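Local coordinates for nicotinamide-nucleotide adenylyltransferase NadR family / Ribosylnicotinamide kinase (Lactococcus lactis subsp. cremoris, PDB 6GYE), which probably phosphorylates nicotinamide riboside and adenylylates the resulting mononucleotide, two steps on the way from the vitamin to NAD+, at residues Ser180-Val185 with Arg293-Leu298; Arg202-Pro207 with Ile255-Thr260; Asp261-Arg266 with Lys287-Glu292. One frame throughout, in Å; residues are numbered along the deposited sequence.

Interaction 1. Residues Ser180-Val185 with Arg293-Leu298; sequences SKVVTV and RMDLIL. With NNR (Nicotinamide riboside), chain I.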
loop_
_atom_site.group_PDB
_atom_site.type_symbol
_atom_site.label_atom_id
_atom_site.label_comp_id
_atom_site.label_asym_id
_atom_site.label_seq_id
_atom_site.Cartn_x
_atom_site.Cartn_y
_atom_site.Cartn_z
ATOM N N SER A 180 -1.070 3.866 -2.886
ATOM C CA SER A 180 -0.487 4.211 -4.169
ATOM C C SER A 180 -1.462 3.911 -5.302
ATOM O O SER A 180 -2.190 2.915 -5.269
ATOM C CB SER A 180 0.824 3.447 -4.365
ATOM O OG SER A 180 1.405 3.872 -5.564
ATOM N N LYS A 181 -1.507 4.804 -6.286
ATOM C CA LYS A 181 -2.153 4.509 -7.557
ATOM C C LYS A 181 -1.194 3.741 -8.465
ATOM O O LYS A 181 0.008 4.027 -8.503
ATOM C CB LYS A 181 -2.596 5.810 -8.222
ATOM C CG LYS A 181 -3.824 6.489 -7.557
ATOM C CD LYS A 181 -5.097 5.841 -7.988
ATOM C CE LYS A 181 -6.341 6.564 -7.443
ATOM N NZ LYS A 181 -6.311 6.543 -5.960
ATOM N N VAL A 182 -1.723 2.789 -9.225
ATOM C CA VAL A 182 -0.890 1.896 -10.031
ATOM C C VAL A 182 -1.473 1.822 -11.442
ATOM O O VAL A 182 -2.643 1.463 -11.617
ATOM C CB VAL A 182 -0.787 0.493 -9.401
ATOM C CG1 VAL A 182 0.042 -0.465 -10.274
ATOM C CG2 VAL A 182 -0.194 0.569 -7.984
ATOM N N VAL A 183 -0.657 2.164 -12.438
ATOM C CA VAL A 183 -0.997 2.066 -13.857
ATOM C C VAL A 183 -0.104 1.003 -14.478
ATOM O O VAL A 183 1.125 1.116 -14.414
ATOM C CB VAL A 183 -0.776 3.406 -14.578
ATOM C CG1 VAL A 183 -1.143 3.290 -16.055
ATOM C CG2 VAL A 183 -1.522 4.513 -13.898
ATOM N N THR A 184 -0.708 0.003 -15.116
ATOM C CA THR A 184 0.042 -1.083 -15.736
ATOM C C THR A 184 -0.183 -1.065 -17.239
ATOM O O THR A 184 -1.325 -0.969 -17.696
ATOM C CB THR A 184 -0.376 -2.442 -15.160
ATOM O OG1 THR A 184 -0.178 -2.448 -13.742
ATOM C CG2 THR A 184 0.460 -3.558 -15.784
ATOM N N VAL A 185 0.894 -1.165 -18.004
ATOM C CA VAL A 185 0.811 -1.187 -19.463
ATOM C C VAL A 185 0.997 -2.620 -19.946
ATOM O O VAL A 185 1.881 -3.340 -19.470
ATOM C CB VAL A 185 1.857 -0.246 -20.092
ATOM C CG1 VAL A 185 1.781 -0.321 -21.597
ATOM C CG2 VAL A 185 1.660 1.187 -19.598
ATOM N N ARG A 293 -2.330 -5.024 -7.435
ATOM C CA ARG A 293 -3.332 -3.979 -7.277
ATOM C C ARG A 293 -3.169 -3.038 -8.456
ATOM O O ARG A 293 -2.157 -2.346 -8.550
ATOM C CB ARG A 293 -3.152 -3.215 -5.963
ATOM C CG ARG A 293 -2.827 -4.051 -4.756
ATOM C CD ARG A 293 -4.079 -4.478 -4.045
ATOM N NE ARG A 293 -3.803 -5.372 -2.924
ATOM C CZ ARG A 293 -3.819 -6.698 -3.005
ATOM N NH1 ARG A 293 -4.086 -7.286 -4.164
ATOM N NH2 ARG A 293 -3.565 -7.436 -1.931
ATOM N N MET A 294 -4.164 -2.975 -9.336
ATOM C CA MET A 294 -4.103 -2.103 -10.501
ATOM C C MET A 294 -5.300 -1.167 -10.519
ATOM O O MET A 294 -6.438 -1.595 -10.301
ATOM C CB MET A 294 -4.042 -2.921 -11.791
ATOM C CG MET A 294 -2.717 -3.663 -11.916
ATOM S SD MET A 294 -2.654 -4.782 -13.308
ATOM C CE MET A 294 -3.779 -6.066 -12.782
ATOM N N ASP A 295 -5.039 0.111 -10.775
ATOM C CA ASP A 295 -6.115 1.084 -10.896
ATOM C C ASP A 295 -6.475 1.349 -12.340
ATOM O O ASP A 295 -7.637 1.623 -12.642
ATOM C CB ASP A 295 -5.729 2.410 -10.217
ATOM C CG ASP A 295 -5.462 2.247 -8.735
ATOM O OD1 ASP A 295 -6.431 2.129 -7.954
ATOM O OD2 ASP A 295 -4.276 2.207 -8.342
ATOM N N LEU A 296 -5.507 1.226 -13.238
ATOM C CA LEU A 296 -5.710 1.511 -14.649
ATOM C C LEU A 296 -4.817 0.571 -15.433
ATOM O O LEU A 296 -3.634 0.447 -15.108
ATOM C CB LEU A 296 -5.361 2.966 -14.978
ATOM C CG LEU A 296 -5.299 3.251 -16.479
ATOM C CD1 LEU A 296 -6.693 3.058 -17.093
ATOM C CD2 LEU A 296 -4.744 4.647 -16.771
ATOM N N ILE A 297 -5.381 -0.083 -16.447
ATOM C CA ILE A 297 -4.665 -1.009 -17.312
ATOM C C ILE A 297 -4.728 -0.469 -18.738
ATOM O O ILE A 297 -5.805 -0.421 -19.348
ATOM C CB ILE A 297 -5.253 -2.424 -17.225
ATOM C CG1 ILE A 297 -5.086 -2.974 -15.803
ATOM C CG2 ILE A 297 -4.590 -3.359 -18.244
ATOM C CD1 ILE A 297 -5.985 -4.186 -15.500
ATOM N N LEU A 298 -3.583 -0.076 -19.274
ATOM C CA LEU A 298 -3.475 0.439 -20.635
ATOM C C LEU A 298 -3.043 -0.685 -21.570
ATOM O O LEU A 298 -1.956 -1.244 -21.406
ATOM C CB LEU A 298 -2.464 1.586 -20.697
ATOM C CG LEU A 298 -2.889 2.835 -19.926
ATOM C CD1 LEU A 298 -1.771 3.831 -19.839
ATOM C CD2 LEU A 298 -4.099 3.474 -20.572
HETATM O O2R NNR I . 5.047 -4.835 -3.111
HETATM C C2R NNR I . 3.620 -4.694 -3.102
HETATM C C3R NNR I . 3.000 -5.055 -1.757
HETATM O O3R NNR I . 3.975 -5.468 -0.790
HETATM C C4R NNR I . 2.032 -6.194 -2.031
HETATM C C5R NNR I . 0.611 -5.819 -1.633
HETATM O O5R NNR I . -0.274 -6.901 -1.947
HETATM O O4R NNR I . 2.079 -6.488 -3.429
HETATM C C1R NNR I . 3.004 -5.643 -4.119
HETATM N N1 NNR I . 2.300 -4.874 -5.147
HETATM C C2 NNR I . 2.378 -5.259 -6.428
HETATM C C6 NNR I . 1.588 -3.796 -4.794
HETATM C C5 NNR I . 0.910 -3.048 -5.750
HETATM C C4 NNR I . 0.975 -3.425 -7.084
HETATM C C3 NNR I . 1.719 -4.546 -7.424
HETATM C C7 NNR I . 1.813 -4.985 -8.854
HETATM O O7 NNR I . 2.768 -5.655 -9.213
HETATM N N7 NNR I . 0.846 -4.631 -9.700
#
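V183, T184 and V185 pair with L296, I297 and L298 as parallel neighbours in the four-stranded sheet of the P-loop NTPase-type domain. The axes of 181-185 and 296-298 approach to 4.8 Å at an angle of 20°. The backbone ladder centres on T184: its N donates to L296 O, and its O accepts L298 N at 2.9 Å, so one residue bonds to two alternate residues of the facing strand. Before this regular part, V182 O is gripped by two donors lying in its carbonyl plane, D295 N at 2.9 Å and L296 N at 3.3 Å.

The polar side-chain contact belongs to D295. With CG beside its own backbone N (chi1 -61°), the carboxylate turns to strand 181-187, where OD2 takes V182 N at 2.8 Å through its anti lone pair. K181 lays CD across this carboxylate nearly at a right angle, while its amine reaches weakly to Q165. Replacing D295 by an alanine would probably leave V182 N without its acceptor and the K181 chain without the group it crosses.

Apolar contacts divide between the sheet faces. V183 CG1 meets L296 CD2 and L298 CD1, each at 3.9 Å, on the face these three share with V185. On the face of T184, M294 presses CG and SD onto T184 OG1, which is buried without a polar partner in the model; the OG1 to CG distance is 3.4 Å. The R293 side chain leads away from 180-185: NH1 is held by A290 O, while nicotinamide riboside O5R sits over one guanidinium face, 3.3 Å from NH2.

Interaction 2. Residues Arg202-Pro207 with Ile255-Thr260; sequences RSINAP and IVFLDT. With NNR (Nicotinamide riboside), chain I.
I204 reaches F257 because its CG1 is lodged between the backbone N and the carbonyl carbon (chi1 56°), and an extended second torsion carries CD1 out to the strand. The F257 ring leaves with CG beside its backbone N (chi1 -69°) and stands nearly upright on its stem (chi2 84°), which presents CE1 to the incoming methyl. CD1 of I204 lies 3.8 Å from F257 CE1, in the ring plane, and the two side chains cross at about a right angle. The same CD1 also reaches I255 CD1 at 4.1 Å.

A206 fills the next position, its CB 3.8 Å from F257 CE1 and only 3.2 Å from I255 O, so these two carbons meet the edge of the ring. P207 adds the polar link: its O accepts F257 N at 3.1 Å, in the carbonyl plane, while its ring carbon CG packs on V256 CG1 at 3.8 Å. The turn that delivers these residues is a Schellman motif ending helix 193-203, with N205 at positive phi and A206 N bonded to A201 O.

L258 points away from this contact, yet its CD1 comes 3.3 Å from N7 of nicotinamide riboside. D259 forms a salt bridge with K193 and a hydrogen bond with T194, both in what is probably a Walker A P-loop. Strand 255-259 is one of the two edge strands of its four-stranded sheet: L258 bonds to V183 and V185 of strand 181-187, S209 makes a backbone hydrogen bond with F257, L200 and A201 of helix 193-203 touch the F257 side chain, and helix 229-247 lies against P207 and V256.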
loop_
_atom_site.group_PDB
_atom_site.type_symbol
_atom_site.label_atom_id
_atom_site.label_comp_id
_atom_site.label_asym_id
_atom_site.label_seq_id
_atom_site.Cartn_x
_atom_site.Cartn_y
_atom_site.Cartn_z
ATOM N N ARG A 202 7.535 9.848 -16.871
ATOM C CA ARG A 202 8.333 11.065 -16.791
ATOM C C ARG A 202 7.452 12.304 -16.899
ATOM O O ARG A 202 7.805 13.357 -16.360
ATOM C CB ARG A 202 9.444 11.040 -17.847
ATOM C CG ARG A 202 10.607 10.112 -17.428
ATOM C CD ARG A 202 11.499 9.693 -18.580
ATOM N NE ARG A 202 12.638 8.918 -18.100
ATOM C CZ ARG A 202 13.411 8.145 -18.857
ATOM N NH1 ARG A 202 13.189 8.008 -20.165
ATOM N NH2 ARG A 202 14.422 7.507 -18.292
ATOM N N SER A 203 6.278 12.192 -17.531
ATOM C CA SER A 203 5.399 13.359 -17.647
ATOM C C SER A 203 4.988 13.890 -16.282
ATOM O O SER A 203 4.715 15.086 -16.141
ATOM C CB SER A 203 4.145 13.014 -18.450
ATOM O OG SER A 203 4.475 12.629 -19.773
ATOM N N ILE A 204 4.995 13.050 -15.250
ATOM C CA ILE A 204 4.534 13.534 -13.954
ATOM C C ILE A 204 5.520 13.197 -12.837
ATOM O O ILE A 204 5.143 13.182 -11.660
ATOM C CB ILE A 204 3.138 12.958 -13.637
ATOM C CG1 ILE A 204 3.162 11.421 -13.693
ATOM C CG2 ILE A 204 2.086 13.512 -14.602
ATOM C CD1 ILE A 204 1.886 10.780 -13.117
ATOM N N ASN A 205 6.785 12.943 -13.187
ATOM C CA ASN A 205 7.823 12.653 -12.201
ATOM C C ASN A 205 7.516 11.383 -11.404
ATOM O O ASN A 205 7.826 11.291 -10.211
ATOM C CB ASN A 205 8.075 13.849 -11.264
ATOM C CG ASN A 205 8.813 14.965 -11.947
ATOM O OD1 ASN A 205 9.473 14.742 -12.974
ATOM N ND2 ASN A 205 8.790 16.157 -11.348
ATOM N N ALA A 206 6.878 10.380 -12.069
ATOM C CA ALA A 206 6.550 9.118 -11.431
ATOM C C ALA A 206 7.620 8.067 -11.703
ATOM O O ALA A 206 8.285 8.105 -12.743
ATOM C CB ALA A 206 5.204 8.599 -11.945
ATOM N N PRO A 207 7.817 7.119 -10.790
ATOM C CA PRO A 207 8.708 5.999 -11.075
ATOM C C PRO A 207 8.003 5.015 -11.995
ATOM O O PRO A 207 6.779 5.003 -12.115
ATOM C CB PRO A 207 8.982 5.382 -9.691
ATOM C CG PRO A 207 7.843 5.755 -8.878
ATOM C CD PRO A 207 7.270 7.042 -9.424
ATOM N N ILE A 255 1.826 7.823 -7.637
ATOM C CA ILE A 255 1.427 7.112 -8.847
ATOM C C ILE A 255 2.653 6.391 -9.394
ATOM O O ILE A 255 3.712 7.009 -9.539
ATOM C CB ILE A 255 0.875 8.097 -9.904
ATOM C CG1 ILE A 255 -0.203 9.000 -9.287
ATOM C CG2 ILE A 255 0.352 7.339 -11.136
ATOM C CD1 ILE A 255 -0.881 9.965 -10.263
ATOM N N VAL A 256 2.515 5.099 -9.741
ATOM C CA VAL A 256 3.612 4.365 -10.374
ATOM C C VAL A 256 3.129 3.692 -11.655
ATOM O O VAL A 256 1.954 3.346 -11.801
ATOM C CB VAL A 256 4.263 3.322 -9.433
ATOM C CG1 VAL A 256 4.549 3.943 -8.075
ATOM C CG2 VAL A 256 3.392 2.115 -9.300
ATOM N N PHE A 257 4.054 3.509 -12.591
ATOM C CA PHE A 257 3.769 2.905 -13.885
ATOM C C PHE A 257 4.519 1.587 -14.001
ATOM O O PHE A 257 5.712 1.519 -13.693
ATOM C CB PHE A 257 4.144 3.843 -15.030
ATOM C CG PHE A 257 3.261 5.052 -15.123
ATOM C CD1 PHE A 257 3.505 6.179 -14.333
ATOM C CD2 PHE A 257 2.180 5.060 -15.986
ATOM C CE1 PHE A 257 2.677 7.302 -14.400
ATOM C CE2 PHE A 257 1.344 6.186 -16.076
ATOM C CZ PHE A 257 1.598 7.311 -15.274
ATOM N N LEU A 258 3.810 0.540 -14.404
ATOM C CA LEU A 258 4.372 -0.801 -14.476
ATOM C C LEU A 258 4.403 -1.278 -15.922
ATOM O O LEU A 258 3.377 -1.251 -16.608
ATOM C CB LEU A 258 3.561 -1.773 -13.613
ATOM C CG LEU A 258 3.454 -1.415 -12.130
ATOM C CD1 LEU A 258 2.704 -2.534 -11.402
ATOM C CD2 LEU A 258 4.854 -1.168 -11.498
ATOM N N ASP A 259 5.568 -1.760 -16.362
ATOM C CA ASP A 259 5.745 -2.301 -17.712
ATOM C C ASP A 259 5.485 -3.806 -17.654
ATOM O O ASP A 259 6.393 -4.614 -17.400
ATOM C CB ASP A 259 7.143 -1.989 -18.240
ATOM C CG ASP A 259 7.249 -2.170 -19.757
ATOM O OD1 ASP A 259 6.305 -2.740 -20.346
ATOM O OD2 ASP A 259 8.252 -1.720 -20.362
ATOM N N THR A 260 4.220 -4.179 -17.889
ATOM C CA THR A 260 3.704 -5.555 -17.880
ATOM C C THR A 260 3.676 -6.167 -16.479
ATOM O O THR A 260 4.181 -5.586 -15.513
ATOM C CB THR A 260 4.480 -6.492 -18.840
ATOM O OG1 THR A 260 5.723 -6.895 -18.266
ATOM C CG2 THR A 260 4.742 -5.839 -20.174
HETATM O O2R NNR I . 5.047 -4.835 -3.111
HETATM C C2R NNR I . 3.620 -4.694 -3.102
HETATM C C3R NNR I . 3.000 -5.055 -1.757
HETATM O O3R NNR I . 3.975 -5.468 -0.790
HETATM C C4R NNR I . 2.032 -6.194 -2.031
HETATM C C5R NNR I . 0.611 -5.819 -1.633
HETATM O O5R NNR I . -0.274 -6.901 -1.947
HETATM O O4R NNR I . 2.079 -6.488 -3.429
HETATM C C1R NNR I . 3.004 -5.643 -4.119
HETATM N N1 NNR I . 2.300 -4.874 -5.147
HETATM C C2 NNR I . 2.378 -5.259 -6.428
HETATM C C6 NNR I . 1.588 -3.796 -4.794
HETATM C C5 NNR I . 0.910 -3.048 -5.750
HETATM C C4 NNR I . 0.975 -3.425 -7.084
HETATM C C3 NNR I . 1.719 -4.546 -7.424
HETATM C C7 NNR I . 1.813 -4.985 -8.854
HETATM O O7 NNR I . 2.768 -5.655 -9.213
HETATM N N7 NNR I . 0.846 -4.631 -9.700
#

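Interaction 3. Residues Asp261-Arg266 with Lys287-Glu292; sequences DAIVTR and KTIADE. With NNR (Nicotinamide riboside), chain I.
D261 and E292 meet at the tight end of this contact, where D261 OD2 and E292 OE1 stand 2.6 Å apart with the carboxylate planes turned 59° from one another. The other oxygen, E292 OE2, uses its syn lone pair to accept A262 N at 3.1 Å, which helps to set the rotation of the carboxylate. D261 is at the same time the N-cap of helix 262-272. Its CG sits between backbone N and carbonyl carbon (chi1 76°), which folds OD1 back over the first turn to take V264 N at 3.1 Å from above the carboxylate plane; OD2 adds a weak bond from I263 N. The E292 carboxylate thus joins the capping group at the start of one helix just beyond the end of another, 275-290, and E292 CB lies 3.7 Å from N7 of nicotinamide riboside.

Farther along, the contact is made by carbon atoms, and I289 is partly exposed. A262 CB packs on I289 CG1 at 3.8 Å, and I289 CD1 reaches I263 CG1 at 3.7 Å and R266 CD at 3.9 Å, while the R266 guanidinium goes to E282 and E333. Apart from this packing, exposed K287 forms a salt bridge to D291 within its own segment.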
loop_
_atom_site.group_PDB
_atom_site.type_symbol
_atom_site.label_atom_id
_atom_site.label_comp_id
_atom_site.label_asym_id
_atom_site.label_seq_id
_atom_site.Cartn_x
_atom_site.Cartn_y
_atom_site.Cartn_z
ATOM N N ASP A 261 3.070 -7.342 -16.367
ATOM C CA ASP A 261 2.782 -7.964 -15.079
ATOM C C ASP A 261 2.631 -9.474 -15.301
ATOM O O ASP A 261 2.946 -9.981 -16.382
ATOM C CB ASP A 261 1.507 -7.364 -14.487
ATOM C CG ASP A 261 0.273 -7.904 -15.167
ATOM O OD1 ASP A 261 0.318 -8.145 -16.400
ATOM O OD2 ASP A 261 -0.719 -8.145 -14.461
ATOM N N ALA A 262 2.071 -10.181 -14.307
ATOM C CA ALA A 262 1.966 -11.636 -14.429
ATOM C C ALA A 262 0.914 -12.054 -15.456
ATOM O O ALA A 262 1.071 -13.099 -16.106
ATOM C CB ALA A 262 1.673 -12.270 -13.064
ATOM N N ILE A 263 -0.143 -11.256 -15.639
ATOM C CA ILE A 263 -1.133 -11.584 -16.666
ATOM C C ILE A 263 -0.478 -11.619 -18.043
ATOM O O ILE A 263 -0.720 -12.527 -18.845
ATOM C CB ILE A 263 -2.312 -10.593 -16.623
ATOM C CG1 ILE A 263 -3.104 -10.797 -15.338
ATOM C CG2 ILE A 263 -3.215 -10.773 -17.842
ATOM C CD1 ILE A 263 -4.348 -10.021 -15.270
ATOM N N VAL A 264 0.350 -10.617 -18.343
ATOM C CA VAL A 264 1.076 -10.610 -19.611
ATOM C C VAL A 264 1.915 -11.876 -19.749
ATOM O O VAL A 264 1.875 -12.556 -20.781
ATOM C CB VAL A 264 1.933 -9.337 -19.732
ATOM C CG1 VAL A 264 2.920 -9.454 -20.896
ATOM C CG2 VAL A 264 1.031 -8.132 -19.910
ATOM N N THR A 265 2.678 -12.223 -18.708
ATOM C CA THR A 265 3.460 -13.458 -18.772
ATOM C C THR A 265 2.556 -14.671 -18.915
ATOM O O THR A 265 2.918 -15.635 -19.597
ATOM C CB THR A 265 4.327 -13.616 -17.526
ATOM O OG1 THR A 265 5.150 -12.461 -17.382
ATOM C CG2 THR A 265 5.252 -14.881 -17.630
ATOM N N ARG A 266 1.365 -14.629 -18.302
ATOM C CA ARG A 266 0.440 -15.751 -18.400
ATOM C C ARG A 266 -0.112 -15.901 -19.808
ATOM O O ARG A 266 -0.456 -17.012 -20.225
ATOM C CB ARG A 266 -0.696 -15.588 -17.386
ATOM C CG ARG A 266 -1.540 -16.846 -17.192
ATOM C CD ARG A 266 -2.619 -16.652 -16.114
ATOM N NE ARG A 266 -3.447 -17.850 -15.922
ATOM C CZ ARG A 266 -4.634 -18.040 -16.486
ATOM N NH1 ARG A 266 -5.146 -17.111 -17.275
ATOM N NH2 ARG A 266 -5.320 -19.151 -16.252
ATOM N N LYS A 287 -1.534 -17.065 -7.368
ATOM C CA LYS A 287 -0.965 -16.360 -6.223
ATOM C C LYS A 287 -0.472 -14.965 -6.619
ATOM O O LYS A 287 -0.875 -13.956 -6.028
ATOM C CB LYS A 287 0.174 -17.204 -5.638
ATOM C CG LYS A 287 0.554 -16.956 -4.189
ATOM C CD LYS A 287 1.540 -15.807 -4.055
ATOM C CE LYS A 287 1.779 -15.429 -2.593
ATOM N NZ LYS A 287 2.713 -14.263 -2.431
ATOM N N THR A 288 0.347 -14.879 -7.666
ATOM C CA THR A 288 0.935 -13.590 -8.016
ATOM C C THR A 288 -0.109 -12.599 -8.524
ATOM O O THR A 288 -0.096 -11.423 -8.141
ATOM C CB THR A 288 2.038 -13.783 -9.039
ATOM O OG1 THR A 288 2.993 -14.732 -8.525
ATOM C CG2 THR A 288 2.718 -12.436 -9.347
ATOM N N ILE A 289 -1.020 -13.045 -9.389
ATOM C CA ILE A 289 -2.030 -12.131 -9.903
ATOM C C ILE A 289 -2.913 -11.639 -8.762
ATOM O O ILE A 289 -3.350 -10.481 -8.752
ATOM C CB ILE A 289 -2.839 -12.804 -11.027
ATOM C CG1 ILE A 289 -1.953 -12.995 -12.264
ATOM C CG2 ILE A 289 -4.081 -11.966 -11.383
ATOM C CD1 ILE A 289 -2.598 -13.848 -13.358
ATOM N N ALA A 290 -3.162 -12.495 -7.772
ATOM C CA ALA A 290 -3.937 -12.089 -6.605
ATOM C C ALA A 290 -3.253 -11.013 -5.770
ATOM O O ALA A 290 -3.942 -10.306 -5.027
ATOM C CB ALA A 290 -4.214 -13.300 -5.713
ATOM N N ASP A 291 -1.929 -10.890 -5.843
ATOM C CA ASP A 291 -1.205 -9.884 -5.080
ATOM C C ASP A 291 -1.048 -8.575 -5.826
ATOM O O ASP A 291 -0.361 -7.679 -5.330
ATOM C CB ASP A 291 0.192 -10.387 -4.702
ATOM C CG ASP A 291 0.160 -11.463 -3.656
ATOM O OD1 ASP A 291 -0.877 -11.604 -2.976
ATOM O OD2 ASP A 291 1.182 -12.169 -3.511
ATOM N N GLU A 292 -1.595 -8.467 -7.027
ATOM C CA GLU A 292 -1.471 -7.250 -7.812
ATOM C C GLU A 292 -2.637 -6.312 -7.535
ATOM O O GLU A 292 -3.782 -6.748 -7.387
ATOM C CB GLU A 292 -1.395 -7.579 -9.298
ATOM C CG GLU A 292 -0.188 -8.437 -9.655
ATOM C CD GLU A 292 -0.026 -8.614 -11.156
ATOM O OE1 GLU A 292 -0.815 -7.983 -11.890
ATOM O OE2 GLU A 292 0.884 -9.360 -11.600
HETATM O O2R NNR I . 5.047 -4.835 -3.111
HETATM C C2R NNR I . 3.620 -4.694 -3.102
HETATM C C3R NNR I . 3.000 -5.055 -1.757
HETATM O O3R NNR I . 3.975 -5.468 -0.790
HETATM C C4R NNR I . 2.032 -6.194 -2.031
HETATM C C5R NNR I . 0.611 -5.819 -1.633
HETATM O O5R NNR I . -0.274 -6.901 -1.947
HETATM O O4R NNR I . 2.079 -6.488 -3.429
HETATM C C1R NNR I . 3.004 -5.643 -4.119
HETATM N N1 NNR I . 2.300 -4.874 -5.147
HETATM C C2 NNR I . 2.378 -5.259 -6.428
HETATM C C6 NNR I . 1.588 -3.796 -4.794
HETATM C C5 NNR I . 0.910 -3.048 -5.750
HETATM C C4 NNR I . 0.975 -3.425 -7.084
HETATM C C3 NNR I . 1.719 -4.546 -7.424
HETATM C C7 NNR I . 1.813 -4.985 -8.854
HETATM O O7 NNR I . 2.768 -5.655 -9.213
HETATM N N7 NNR I . 0.846 -4.631 -9.700
#

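How the interactions relate
Interaction 1 forms the middle of the parallel sheet of the P-loop NTPase-type, probably kinase, domain, and the other two contacts lie within the chain between its segments: interaction 2 first, then interaction 3. The centres of interactions 1 and 2 are about 10 Å apart, those of 1 and 3 about 13 Å, and those of 2 and 3 about 19 Å. Interactions 1 and 2 share the sheet through neighbouring strands 181-187 and 255-259. Strand 255-259 runs directly into helix 262-272 of interaction 3, whose other helix, 275-290, leads into strand 296-300. All three touch nicotinamide riboside: its pocket draws on strand 255-259 and on the link from helix 275-290 to strand 296-300.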